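Local coordinates for protein OxyR (Porphyromonas gingivalis, PDB 3HO7) that probably acts as a redox-sensitive, LysR-type transcriptional activator that binds DNA, and is represented here by its regulatory domain, at residues Ala67-Thr72 / Glu188-Val193. Sequence-based numbering, arbitrary orientation.
Sequences ASKAET and EVRLAV
K69 reaches across from the loop that follows strand 63-66 and crosses the side chain of E188 at about a right angle. Its bend at chi4 (62°) turns NZ onto the carboxylate, where K69 NZ meets the syn lone pair of E188 OE2 at 2.8 Å; the bond to OE1 is weak. R190, two residues along strand 184-194, brings NH1 to within 2.7 Å of E188 OE1, which sits 32° out of the guanidinium plane. The buried glutamate is long enough to serve two cations, probably easing their repulsion, while an arginine can hold E188 through NH1 and D77 of strand 75-89 through NE. The aliphatic CG of K69 lies over one guanidinium face; a long, flexible lysine suits its partly exposed place on the looser, solvent side.

The backbones of A67, S68 and E188 pack tightly without direct hydrogen bonds. A67 CA approaches E188 O to 3.2 Å in a CA-H...O contact, which the small side chain probably helps, and one water links A67 O with E188 N. S68 O, against R190 CD at 3.7 Å, is buried without a polar partner. V189 and L191 face away from the loop, V189 against I65 and Y81, L191 against helix 200-211. A loop leaving a sheet strand and tied to its antiparallel neighbour by one salt bridge, K69 to E188, fits the periplasmic-binding-protein-like fold of LysR regulatory domains.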
# COMPACT_ATOMS: atom_id res chain seq x y z
N ALA A 67 8.47 13.28 0.21
CA ALA A 67 9.72 12.77 0.76
C ALA A 67 10.93 13.31 0.00
O ALA A 67 11.89 12.59 -0.26
CB ALA A 67 9.73 11.24 0.74
N SER A 68 10.87 14.59 -0.35
CA SER A 68 11.94 15.24 -1.10
C SER A 68 11.61 16.71 -1.34
O SER A 68 10.47 17.13 -1.15
CB SER A 68 12.13 14.53 -2.44
OG SER A 68 10.96 14.63 -3.23
N LYS A 69 12.61 17.48 -1.75
CA LYS A 69 12.37 18.85 -2.16
C LYS A 69 11.62 18.85 -3.49
O LYS A 69 11.85 17.99 -4.34
CB LYS A 69 13.69 19.62 -2.29
CG LYS A 69 14.40 19.87 -0.97
CD LYS A 69 15.73 20.57 -1.16
CE LYS A 69 16.47 20.72 0.16
NZ LYS A 69 16.78 19.40 0.76
N ALA A 70 10.70 19.80 -3.65
CA ALA A 70 9.91 19.88 -4.87
C ALA A 70 10.78 20.31 -6.04
O ALA A 70 10.59 19.84 -7.16
CB ALA A 70 8.74 20.84 -4.68
N GLU A 71 11.64 21.29 -5.82
CA GLU A 71 12.58 21.70 -6.86
C GLU A 71 11.80 21.91 -8.14
O GLU A 71 12.21 21.49 -9.22
CB GLU A 71 13.70 20.68 -7.02
CG GLU A 71 14.72 20.76 -5.90
CD GLU A 71 15.70 19.61 -5.89
OE1 GLU A 71 15.62 18.76 -6.79
OE2 GLU A 71 16.54 19.57 -4.98
N THR A 72 10.65 22.56 -8.01
CA THR A 72 9.76 22.78 -9.14
C THR A 72 9.34 24.25 -9.19
O THR A 72 8.83 24.79 -8.22
CB THR A 72 8.49 21.91 -9.02
OG1 THR A 72 8.86 20.53 -8.97
CG2 THR A 72 7.56 22.15 -10.20
N GLU A 188 14.01 13.05 3.72
CA GLU A 188 13.41 14.22 4.35
C GLU A 188 11.93 14.29 3.99
O GLU A 188 11.57 14.28 2.82
CB GLU A 188 14.12 15.50 3.92
CG GLU A 188 14.06 15.78 2.43
CD GLU A 188 14.87 17.00 2.03
OE1 GLU A 188 14.80 18.02 2.75
OE2 GLU A 188 15.57 16.94 1.00
N VAL A 189 11.09 14.33 5.02
CA VAL A 189 9.66 14.50 4.82
C VAL A 189 9.35 15.99 4.89
O VAL A 189 9.68 16.65 5.87
CB VAL A 189 8.85 13.73 5.88
CG1 VAL A 189 7.36 13.91 5.65
CG2 VAL A 189 9.22 12.25 5.86
N ARG A 190 8.73 16.52 3.84
CA ARG A 190 8.51 17.95 3.73
C ARG A 190 7.07 18.27 3.36
O ARG A 190 6.37 17.42 2.82
CB ARG A 190 9.47 18.55 2.69
CG ARG A 190 10.93 18.16 2.91
CD ARG A 190 11.85 18.79 1.87
NE ARG A 190 11.90 20.24 1.99
CZ ARG A 190 12.72 20.88 2.82
NH1 ARG A 190 13.55 20.20 3.60
NH2 ARG A 190 12.70 22.21 2.87
N LEU A 191 6.64 19.48 3.66
CA LEU A 191 5.31 19.93 3.29
C LEU A 191 5.41 20.92 2.14
O LEU A 191 5.99 22.00 2.29
CB LEU A 191 4.59 20.58 4.48
CG LEU A 191 3.06 20.59 4.38
CD1 LEU A 191 2.47 21.57 5.38
CD2 LEU A 191 2.61 20.92 2.97
N ALA A 192 4.86 20.55 0.99
CA ALA A 192 4.99 21.37 -0.21
C ALA A 192 3.69 22.09 -0.55
O ALA A 192 2.59 21.62 -0.24
CB ALA A 192 5.46 20.53 -1.38
N VAL A 193 3.81 23.28 -1.12
CA VAL A 193 2.68 24.06 -1.62
C VAL A 193 3.09 24.88 -2.83
O VAL A 193 4.19 24.82 -3.26
CB VAL A 193 2.15 25.05 -0.57
CG1 VAL A 193 1.95 24.38 0.72
CG2 VAL A 193 3.11 26.16 -0.36
O HOH W 1 14.37 12.56 0.80